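Local coordinates for protein beta-N-acetylhexosaminidase (Bacteroides fragilis, PDB 4PYS) that probably removes terminal N-acetylhexosamine residues from glycans as a glycoside hydrolase of family 20, at residues 275-278 against 279-283; 329-333 against 334-338; 396-399 against 400-403; 435-438 against 439-443. One frame throughout, in Å; residues are numbered along the deposited sequence.

Overall arrangement
All four contacts are local, two at helix ends and two in loop turns, within the catalytic domain of family 20, whose fold is a TIM-type barrel. Contacts 1 and 2 sit where helices 264-280 and 316-333 turn into barrel strands; their centres are about 11 Å apart, and Arg336 NH1 reaches Phe281 O at 2.7 Å. Contacts 3 and 4, about 13 Å apart between centres, lie in loops, with contact 4 following strand 428-435 directly. Contact 1 is about 37 Å from contact 3, centre to centre, across the chain's middle. Glycerol, probably from the crystallisation liquor, is found beside Asp438 and near Tyr401 and may mark the pocket at the C-terminal ends of the strands, where barrel enzymes carry their active sites.

Contact 1. Residues 275-278 against 279-283; sequences DEVC and RMFPS
Arg279 reaches back over Glu276 because its CG stands opposite its own carbonyl carbon and the chain then bends at chi3 (-130°), which folds the guanidinium along the last turn of the helix. One face of that flat group rests on Glu276 CG, 3.5 Å from Arg279 NH1, toward the rim of the group. The charges do not pair directly: Glu276 OE2 stays 4.5 Å from Arg279 NH1 and well out of the guanidinium plane. The carboxylate is taken up instead by Gln203 and by the backbone N atoms of Lys179 and Arg180, so a glutamate suits this buried place, and its arginine neighbour probably adds a diffuse attraction.

The helix 264-280 ends here, on its way to barrel strand 285-287. Its final rungs are Arg279 N to Asp275 O at 3.2 Å, Met280 N to Glu276 O at 3.0 Å and Phe281 N to Val277 O at 2.9 Å; Phe281 then leaves helical geometry. Val277 O also lies in the plane of the Phe281 ring, at its edge, 3.3 Å from CD1. On the apolar side, Val277 CG1 meets the same Phe281 CD1 at 3.9 Å, the two side chains slanting across each other. A branched valine and a large ring fill the seam against strand 219-223, where both touch Pro222, while the phenylalanine also meets Trp166 and Leu168.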
loop_
_atom_site.group_PDB
_atom_site.type_symbol
_atom_site.label_atom_id
_atom_site.label_comp_id
_atom_site.label_asym_id
_atom_site.label_seq_id
_atom_site.Cartn_x
_atom_site.Cartn_y
_atom_site.Cartn_z
ATOM N N ASP A 275 -7.718 -4.032 -19.649
ATOM C CA ASP A 275 -7.239 -5.295 -20.206
ATOM C C ASP A 275 -5.728 -5.407 -19.985
ATOM O O ASP A 275 -5.241 -6.426 -19.495
ATOM C CB ASP A 275 -7.571 -5.415 -21.699
ATOM C CG ASP A 275 -9.011 -5.844 -21.954
ATOM O OD1 ASP A 275 -9.730 -6.141 -20.979
ATOM O OD2 ASP A 275 -9.426 -5.897 -23.134
ATOM N N GLU A 276 -4.993 -4.347 -20.316
ATOM C CA GLU A 276 -3.542 -4.371 -20.162
ATOM C C GLU A 276 -3.124 -4.318 -18.701
ATOM O O GLU A 276 -2.206 -5.032 -18.286
ATOM C CB GLU A 276 -2.878 -3.256 -20.975
ATOM C CG GLU A 276 -2.842 -3.598 -22.466
ATOM C CD GLU A 276 -1.936 -2.694 -23.282
ATOM O OE1 GLU A 276 -0.852 -2.313 -22.792
ATOM O OE2 GLU A 276 -2.310 -2.375 -24.427
ATOM N N VAL A 277 -3.807 -3.482 -17.926
ATOM C CA VAL A 277 -3.555 -3.415 -16.489
ATOM C C VAL A 277 -3.718 -4.787 -15.832
ATOM O O VAL A 277 -2.914 -5.180 -14.987
ATOM C CB VAL A 277 -4.448 -2.367 -15.810
ATOM C CG1 VAL A 277 -4.308 -2.437 -14.292
ATOM C CG2 VAL A 277 -4.064 -0.978 -16.281
ATOM N N CYS A 278 -4.741 -5.533 -16.228
ATOM C CA CYS A 278 -4.940 -6.855 -15.646
ATOM C C CYS A 278 -3.887 -7.878 -16.090
ATOM O O CYS A 278 -3.551 -8.793 -15.334
ATOM C CB CYS A 278 -6.367 -7.352 -15.894
ATOM S SG CYS A 278 -7.567 -6.414 -14.910
ATOM N N ARG A 279 -3.351 -7.714 -17.298
ATOM C CA ARG A 279 -2.281 -8.590 -17.767
ATOM C C ARG A 279 -1.000 -8.355 -16.977
ATOM O O ARG A 279 -0.262 -9.301 -16.685
ATOM C CB ARG A 279 -1.990 -8.353 -19.245
ATOM C CG ARG A 279 -3.101 -8.761 -20.165
ATOM C CD ARG A 279 -2.667 -8.583 -21.612
ATOM N NE ARG A 279 -3.654 -7.828 -22.375
ATOM C CZ ARG A 279 -3.361 -7.047 -23.410
ATOM N NH1 ARG A 279 -4.330 -6.401 -24.050
ATOM N NH2 ARG A 279 -2.100 -6.913 -23.805
HETATM N N MSE A 280 -0.745 -7.091 -16.639
HETATM C CA MSE A 280 0.495 -6.690 -15.986
HETATM C C MSE A 280 0.453 -6.910 -14.486
HETATM O O MSE A 280 1.460 -7.295 -13.888
HETATM C CB MSE A 280 0.791 -5.206 -16.240
HETATM C CG MSE A 280 1.193 -4.872 -17.653
HETATM SE SE MSE A 280 1.839 -3.042 -17.619
HETATM C CE MSE A 280 0.103 -2.126 -17.627
ATOM N N PHE A 281 -0.703 -6.646 -13.879
ATOM C CA PHE A 281 -0.839 -6.696 -12.428
ATOM C C PHE A 281 -1.727 -7.870 -12.037
ATOM O O PHE A 281 -2.944 -7.804 -12.198
ATOM C CB PHE A 281 -1.460 -5.394 -11.901
ATOM C CG PHE A 281 -0.590 -4.171 -12.088
ATOM C CD1 PHE A 281 -0.653 -3.425 -13.257
ATOM C CD2 PHE A 281 0.266 -3.757 -11.080
ATOM C CE1 PHE A 281 0.143 -2.293 -13.432
ATOM C CE2 PHE A 281 1.060 -2.626 -11.234
ATOM C CZ PHE A 281 1.004 -1.893 -12.418
ATOM N N PRO A 282 -1.127 -8.949 -11.513
ATOM C CA PRO A 282 -1.932 -10.123 -11.150
ATOM C C PRO A 282 -2.812 -9.917 -9.915
ATOM O O PRO A 282 -3.614 -10.805 -9.595
ATOM C CB PRO A 282 -0.872 -11.201 -10.880
ATOM C CG PRO A 282 0.357 -10.425 -10.469
ATOM C CD PRO A 282 0.318 -9.182 -11.324
ATOM N N SER A 283 -2.660 -8.779 -9.240
ATOM C CA SER A 283 -3.459 -8.428 -8.054
ATOM C C SER A 283 -4.953 -8.726 -8.211
ATOM O O SER A 283 -5.568 -8.344 -9.198
ATOM C CB SER A 283 -3.284 -6.946 -7.732
ATOM O OG SER A 283 -4.144 -6.547 -6.677
#

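Contact 2. Residues 329-333 against 334-338; sequences DYLKQ and KGRKA
Leu331 O is gripped by two backbone donors, Lys334 N at 2.9 Å and Arg336 N at 2.9 Å, which come from opposite faces of its carbonyl plane. The second bond is much the straighter, with an N-H...O angle of 165° against 131°. Beside it, Gly335 N binds Lys332 O at 2.9 Å from above that carbonyl's plane. Gly335 closes the helix in a Schellman motif, a standard helix finish: glycine takes the positive phi (79°) that a side chain would disfavour, and the chain reverses into the strand that follows.

Two side-chain contacts flank this cap. Lys334 bends at chi3 and chi4, and its CE comes obliquely to 3.6 Å from Tyr330 CE2; the long methylene chain can line the ring while its amine leads on toward Asp275, a long and weak ion pair. On the other flank, Leu331 CD1 touches Ala338 CB at 3.7 Å. The small alanine, its CB directed toward the helix, meets the branched end of the leucine.

Arg336 sends its guanidinium to the carbonyls of Cys278, in the last turn of helix 264-280, and of Phe281 just beyond it, joining the two helix termini. Leu331 packs on Ile286 of strand 285-287 and on Cys278, while Lys337 bonds to the backbone of Ala284 and Ile286, and Ala338 to that of Asn355 and Val357, as expected for a helix-to-strand connection in a barrel.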
loop_
_atom_site.group_PDB
_atom_site.type_symbol
_atom_site.label_atom_id
_atom_site.label_comp_id
_atom_site.label_asym_id
_atom_site.label_seq_id
_atom_site.Cartn_x
_atom_site.Cartn_y
_atom_site.Cartn_z
ATOM N N ASP A 329 -18.037 -4.101 -13.297
ATOM C CA ASP A 329 -18.572 -5.314 -13.908
ATOM C C ASP A 329 -17.560 -5.921 -14.868
ATOM O O ASP A 329 -17.437 -7.143 -14.962
ATOM C CB ASP A 329 -19.896 -5.050 -14.623
ATOM C CG ASP A 329 -21.088 -5.546 -13.829
ATOM O OD1 ASP A 329 -21.235 -6.780 -13.685
ATOM O OD2 ASP A 329 -21.875 -4.701 -13.353
ATOM N N TYR A 330 -16.831 -5.062 -15.573
ATOM C CA TYR A 330 -15.787 -5.527 -16.471
ATOM C C TYR A 330 -14.699 -6.259 -15.689
ATOM O O TYR A 330 -14.248 -7.339 -16.089
ATOM C CB TYR A 330 -15.169 -4.362 -17.237
ATOM C CG TYR A 330 -14.300 -4.835 -18.362
ATOM C CD1 TYR A 330 -14.863 -5.479 -19.454
ATOM C CD2 TYR A 330 -12.918 -4.670 -18.329
ATOM C CE1 TYR A 330 -14.090 -5.934 -20.489
ATOM C CE2 TYR A 330 -12.126 -5.126 -19.377
ATOM C CZ TYR A 330 -12.727 -5.760 -20.451
ATOM O OH TYR A 330 -11.978 -6.224 -21.511
ATOM N N LEU A 331 -14.277 -5.658 -14.581
ATOM C CA LEU A 331 -13.280 -6.278 -13.722
ATOM C C LEU A 331 -13.820 -7.597 -13.173
ATOM O O LEU A 331 -13.083 -8.577 -13.061
ATOM C CB LEU A 331 -12.877 -5.338 -12.589
ATOM C CG LEU A 331 -11.937 -4.209 -13.005
ATOM C CD1 LEU A 331 -11.635 -3.321 -11.819
ATOM C CD2 LEU A 331 -10.655 -4.793 -13.585
ATOM N N LYS A 332 -15.114 -7.620 -12.863
ATOM C CA LYS A 332 -15.749 -8.828 -12.342
ATOM C C LYS A 332 -15.631 -10.000 -13.316
ATOM O O LYS A 332 -15.326 -11.122 -12.906
ATOM C CB LYS A 332 -17.218 -8.573 -11.994
ATOM C CG LYS A 332 -17.896 -9.757 -11.320
ATOM C CD LYS A 332 -19.262 -9.388 -10.786
ATOM C CE LYS A 332 -20.013 -10.624 -10.323
ATOM N NZ LYS A 332 -21.343 -10.272 -9.760
ATOM N N GLN A 333 -15.850 -9.743 -14.602
ATOM C CA GLN A 333 -15.757 -10.813 -15.600
ATOM C C GLN A 333 -14.300 -11.224 -15.828
ATOM O O GLN A 333 -14.024 -12.257 -16.429
ATOM C CB GLN A 333 -16.471 -10.437 -16.910
ATOM C CG GLN A 333 -15.710 -9.508 -17.854
ATOM C CD GLN A 333 -16.577 -9.031 -19.023
ATOM O OE1 GLN A 333 -17.722 -8.620 -18.832
ATOM N NE2 GLN A 333 -16.030 -9.088 -20.235
ATOM N N LYS A 334 -13.371 -10.417 -15.321
ATOM C CA LYS A 334 -11.950 -10.755 -15.340
ATOM C C LYS A 334 -11.500 -11.410 -14.039
ATOM O O LYS A 334 -10.324 -11.739 -13.875
ATOM C CB LYS A 334 -11.109 -9.506 -15.570
ATOM C CG LYS A 334 -11.303 -8.881 -16.930
ATOM C CD LYS A 334 -10.235 -7.843 -17.165
ATOM C CE LYS A 334 -9.825 -7.841 -18.614
ATOM N NZ LYS A 334 -9.205 -9.121 -19.066
ATOM N N GLY A 335 -12.430 -11.581 -13.106
ATOM C CA GLY A 335 -12.104 -12.202 -11.832
ATOM C C GLY A 335 -11.409 -11.287 -10.843
ATOM O O GLY A 335 -10.769 -11.763 -9.903
ATOM N N ARG A 336 -11.534 -9.976 -11.034
ATOM C CA ARG A 336 -10.928 -9.028 -10.101
ATOM C C ARG A 336 -11.992 -8.301 -9.288
ATOM O O ARG A 336 -13.171 -8.265 -9.668
ATOM C CB ARG A 336 -10.068 -8.007 -10.850
ATOM C CG ARG A 336 -9.101 -8.625 -11.839
ATOM C CD ARG A 336 -8.086 -9.566 -11.167
ATOM N NE ARG A 336 -7.237 -10.179 -12.187
ATOM C CZ ARG A 336 -6.050 -9.705 -12.547
ATOM N NH1 ARG A 336 -5.550 -8.633 -11.948
ATOM N NH2 ARG A 336 -5.359 -10.303 -13.503
ATOM N N LYS A 337 -11.568 -7.755 -8.158
ATOM C CA LYS A 337 -12.393 -6.869 -7.349
ATOM C C LYS A 337 -12.031 -5.426 -7.676
ATOM O O LYS A 337 -10.894 -5.136 -8.051
ATOM C CB LYS A 337 -12.188 -7.155 -5.862
ATOM C CG LYS A 337 -12.753 -8.525 -5.460
ATOM C CD LYS A 337 -12.624 -8.794 -3.969
ATOM C CE LYS A 337 -13.295 -10.119 -3.594
ATOM N NZ LYS A 337 -14.731 -10.160 -4.004
ATOM N N ALA A 338 -13.000 -4.526 -7.549
ATOM C CA ALA A 338 -12.788 -3.124 -7.899
ATOM C C ALA A 338 -12.857 -2.256 -6.655
ATOM O O ALA A 338 -13.872 -2.264 -5.950
ATOM C CB ALA A 338 -13.835 -2.683 -8.900
#

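Contact 3. Residues 396-399 against 400-403; sequences TPWK and GYTQ
Trp398 and Tyr401 bond to each other twice through their backbones, Trp398 N to Tyr401 O at 3.0 Å and Tyr401 N to Trp398 O at 2.9 Å, an antiparallel hydrogen-bonded pair closed by a type II' beta turn. This is a hairpin-like turn with a single bridge, held in the loop between helices 386-389 and 409-415. Lys399 fills the first corner with phi 51° and psi -121°, the II' values there, which glycine would adopt more easily. At the second corner, Gly400 N bonds to Asp439 OD2. A water ties the turn together further by donating to Lys399 O and to Tyr401 O.

The aromatic pair runs side by side in the same direction, the indole swung out by a CG anti to the backbone N (chi1 176°). Trp398 CE3 meets Tyr401 CD2 obliquely at 3.9 Å; two broad aromatic side chains suit this buried flank of the turn. Lys399 CG lies over the centre of the indole, using its methylenes as apolar cover. The indole N-H goes to Asp506, its ring takes a cation-pi contact from Arg449, and Tyr401 OH bonds to Asn392. Beyond the bridge, the rigid ring of Pro397 brings its CG within 3.8 Å of Gln403 OE1.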
loop_
_atom_site.group_PDB
_atom_site.type_symbol
_atom_site.label_atom_id
_atom_site.label_comp_id
_atom_site.label_asym_id
_atom_site.label_seq_id
_atom_site.Cartn_x
_atom_site.Cartn_y
_atom_site.Cartn_z
ATOM N N THR A 396 3.621 20.265 11.208
ATOM C CA THR A 396 3.399 21.709 11.340
ATOM C C THR A 396 3.079 22.218 9.935
ATOM O O THR A 396 3.431 21.561 8.961
ATOM C CB THR A 396 4.644 22.430 11.914
ATOM O OG1 THR A 396 5.800 22.100 11.133
ATOM C CG2 THR A 396 4.892 22.017 13.364
ATOM N N PRO A 397 2.392 23.369 9.822
ATOM C CA PRO A 397 1.911 23.823 8.508
ATOM C C PRO A 397 2.996 23.984 7.440
ATOM O O PRO A 397 4.114 24.413 7.734
ATOM C CB PRO A 397 1.267 25.179 8.825
ATOM C CG PRO A 397 0.822 25.051 10.250
ATOM C CD PRO A 397 1.892 24.224 10.916
ATOM N N TRP A 398 2.640 23.650 6.203
ATOM C CA TRP A 398 3.559 23.708 5.077
ATOM C C TRP A 398 2.752 23.839 3.797
ATOM O O TRP A 398 1.960 22.959 3.469
ATOM C CB TRP A 398 4.421 22.444 5.024
ATOM C CG TRP A 398 5.319 22.409 3.828
ATOM C CD1 TRP A 398 6.432 23.175 3.607
ATOM C CD2 TRP A 398 5.175 21.570 2.682
ATOM N NE1 TRP A 398 6.993 22.849 2.396
ATOM C CE2 TRP A 398 6.233 21.872 1.804
ATOM C CE3 TRP A 398 4.246 20.594 2.311
ATOM C CZ2 TRP A 398 6.393 21.222 0.576
ATOM C CZ3 TRP A 398 4.407 19.946 1.087
ATOM C CH2 TRP A 398 5.471 20.264 0.238
ATOM N N LYS A 399 2.947 24.945 3.087
ATOM C CA LYS A 399 2.234 25.212 1.834
ATOM C C LYS A 399 0.719 25.044 1.964
ATOM O O LYS A 399 0.091 25.715 2.779
ATOM C CB LYS A 399 2.791 24.342 0.705
ATOM C CG LYS A 399 4.282 24.571 0.470
ATOM C CD LYS A 399 4.727 24.010 -0.863
ATOM C CE LYS A 399 6.204 24.281 -1.107
ATOM N NZ LYS A 399 6.662 23.688 -2.402
ATOM N N GLY A 400 0.144 24.143 1.174
ATOM C CA GLY A 400 -1.296 23.945 1.176
ATOM C C GLY A 400 -1.841 23.258 2.419
ATOM O O GLY A 400 -3.055 23.217 2.626
ATOM N N TYR A 401 -0.952 22.713 3.246
ATOM C CA TYR A 401 -1.374 22.084 4.495
ATOM C C TYR A 401 -1.401 23.099 5.647
ATOM O O TYR A 401 -0.353 23.508 6.156
ATOM C CB TYR A 401 -0.457 20.896 4.825
ATOM C CG TYR A 401 -0.450 19.834 3.752
ATOM C CD1 TYR A 401 -1.376 18.806 3.767
ATOM C CD2 TYR A 401 0.480 19.869 2.714
ATOM C CE1 TYR A 401 -1.378 17.836 2.787
ATOM C CE2 TYR A 401 0.483 18.906 1.725
ATOM C CZ TYR A 401 -0.452 17.898 1.761
ATOM O OH TYR A 401 -0.455 16.928 0.781
ATOM N N THR A 402 -2.599 23.522 6.043
ATOM C CA THR A 402 -2.744 24.408 7.199
ATOM C C THR A 402 -2.743 23.564 8.466
ATOM O O THR A 402 -2.567 22.352 8.405
ATOM C CB THR A 402 -4.059 25.210 7.157
ATOM O OG1 THR A 402 -5.175 24.313 7.241
ATOM C CG2 THR A 402 -4.159 26.014 5.876
ATOM N N GLN A 403 -2.949 24.208 9.610
ATOM C CA GLN A 403 -3.019 23.501 10.889
ATOM C C GLN A 403 -4.018 22.345 10.861
ATOM O O GLN A 403 -3.793 21.292 11.466
ATOM C CB GLN A 403 -3.405 24.487 11.994
ATOM C CG GLN A 403 -3.383 23.874 13.376
ATOM C CD GLN A 403 -1.999 23.380 13.762
ATOM O OE1 GLN A 403 -0.992 24.027 13.464
ATOM N NE2 GLN A 403 -1.941 22.228 14.424
HETATM O O HOH W 1 0.191 26.154 5.423
#

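Contact 4. Residues 435-438 against 439-443; sequences LWTD and DGVTE
Thr437 O faces two backbone donors beyond the bend, and both bonds are weak: Gly440 N stands 3.5 Å from it, at a poor 128°, and Val441 N 3.4 Å from it, though almost in line at 165°. A water supplies what these leave wanting. It donates to Thr437 O at 2.7 Å and accepts from Gly440 N at 3.0 Å, so the glycine N-H has a better partner in the water than in the carbonyl.

The chain turns at Asp438 and Asp439 with backbone angles of a type II turn. Asp439, with a positive phi of 72°, and Gly440, also positive, suit the bend, since aspartate accepts left-handed geometry better than most residues and glycine accepts it freely. Past the turn, Val441 leans back on the first arm. Its CG2 lies 3.5 Å from Asp438 O, and its CB is 4.1 Å from Thr437 CB, where the side chains slant across one another. Leu435 CD1 reaches Val441 CG1 loosely, and both residues pack on Arg449 of helix 447-450.

The polar ends find partners elsewhere in the chain or in the ligand. Thr437 OG1 bonds to Asp138 O of strand 132-138, Asp439 OD2 is satisfied by Gly400 N, and Asp438 OD2 bonds to a glycerol, probably from the crystallisation liquor. Weak direct bonds, reinforced by one water, suggest that the turn owes its shape as much to backbone conformation and valine packing as to its own hydrogen bonds, and the glycerol is consistent with an Asp438 carboxylate that can meet a hydroxylated ligand, though no substrate role is established.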
loop_
_atom_site.group_PDB
_atom_site.type_symbol
_atom_site.label_atom_id
_atom_site.label_comp_id
_atom_site.label_asym_id
_atom_site.label_seq_id
_atom_site.Cartn_x
_atom_site.Cartn_y
_atom_site.Cartn_z
ATOM N N LEU A 435 0.862 8.236 1.149
ATOM C CA LEU A 435 1.745 9.379 0.986
ATOM C C LEU A 435 1.405 10.047 -0.338
ATOM O O LEU A 435 1.877 9.616 -1.398
ATOM C CB LEU A 435 3.209 8.919 1.010
ATOM C CG LEU A 435 4.314 9.990 1.123
ATOM C CD1 LEU A 435 4.496 10.851 -0.126
ATOM C CD2 LEU A 435 4.066 10.888 2.330
ATOM N N TRP A 436 0.575 11.087 -0.282
ATOM C CA TRP A 436 0.217 11.858 -1.466
ATOM C C TRP A 436 1.313 12.875 -1.722
ATOM O O TRP A 436 1.866 13.444 -0.788
ATOM C CB TRP A 436 -1.112 12.592 -1.249
ATOM C CG TRP A 436 -2.253 11.650 -1.072
ATOM C CD1 TRP A 436 -2.762 11.179 0.107
ATOM C CD2 TRP A 436 -3.023 11.038 -2.115
ATOM N NE1 TRP A 436 -3.806 10.313 -0.142
ATOM C CE2 TRP A 436 -3.985 10.209 -1.497
ATOM C CE3 TRP A 436 -2.993 11.111 -3.511
ATOM C CZ2 TRP A 436 -4.906 9.458 -2.231
ATOM C CZ3 TRP A 436 -3.914 10.367 -4.238
ATOM C CH2 TRP A 436 -4.856 9.549 -3.594
ATOM N N THR A 437 1.628 13.114 -2.987
ATOM C CA THR A 437 2.746 14.004 -3.308
ATOM C C THR A 437 2.335 15.405 -3.775
ATOM O O THR A 437 3.106 16.096 -4.455
ATOM C CB THR A 437 3.761 13.318 -4.271
ATOM O OG1 THR A 437 3.080 12.817 -5.435
ATOM C CG2 THR A 437 4.443 12.149 -3.564
ATOM N N ASP A 438 1.134 15.836 -3.379
ATOM C CA ASP A 438 0.679 17.214 -3.617
ATOM C C ASP A 438 1.718 18.230 -3.142
ATOM O O ASP A 438 2.414 17.994 -2.141
ATOM C CB ASP A 438 -0.606 17.518 -2.827
ATOM C CG ASP A 438 -1.716 16.529 -3.087
ATOM O OD1 ASP A 438 -1.429 15.318 -3.222
ATOM O OD2 ASP A 438 -2.890 16.969 -3.134
ATOM N N ASP A 439 1.787 19.357 -3.838
ATOM C CA ASP A 439 2.650 20.486 -3.463
ATOM C C ASP A 439 4.138 20.226 -3.699
ATOM O O ASP A 439 4.984 20.846 -3.056
ATOM C CB ASP A 439 2.407 20.935 -2.008
ATOM C CG ASP A 439 1.229 21.878 -1.871
ATOM O OD1 ASP A 439 0.970 22.652 -2.813
ATOM O OD2 ASP A 439 0.576 21.856 -0.807
ATOM N N GLY A 440 4.456 19.314 -4.614
ATOM C CA GLY A 440 5.838 19.124 -5.029
ATOM C C GLY A 440 6.713 18.349 -4.059
ATOM O O GLY A 440 7.863 18.725 -3.829
ATOM N N VAL A 441 6.176 17.271 -3.495
ATOM C CA VAL A 441 6.961 16.388 -2.636
ATOM C C VAL A 441 7.862 15.496 -3.492
ATOM O O VAL A 441 7.407 14.516 -4.079
ATOM C CB VAL A 441 6.055 15.527 -1.736
ATOM C CG1 VAL A 441 6.887 14.535 -0.902
ATOM C CG2 VAL A 441 5.218 16.424 -0.827
ATOM N N THR A 442 9.138 15.855 -3.570
ATOM C CA THR A 442 10.107 15.114 -4.362
ATOM C C THR A 442 10.613 13.936 -3.538
ATOM O O THR A 442 10.252 13.798 -2.371
ATOM C CB THR A 442 11.291 16.004 -4.737
ATOM O OG1 THR A 442 11.887 16.499 -3.533
ATOM C CG2 THR A 442 10.835 17.183 -5.589
ATOM N N GLU A 443 11.444 13.089 -4.135
ATOM C CA GLU A 443 11.874 11.856 -3.460
ATOM C C GLU A 443 12.591 12.124 -2.132
ATOM O O GLU A 443 12.416 11.377 -1.159
ATOM C CB GLU A 443 12.802 11.045 -4.368
ATOM C CG GLU A 443 12.132 10.484 -5.619
ATOM C CD GLU A 443 13.035 9.536 -6.382
ATOM O OE1 GLU A 443 13.922 8.922 -5.753
ATOM O OE2 GLU A 443 12.854 9.402 -7.607
HETATM O O HOH W 2 3.476 17.412 -6.777
#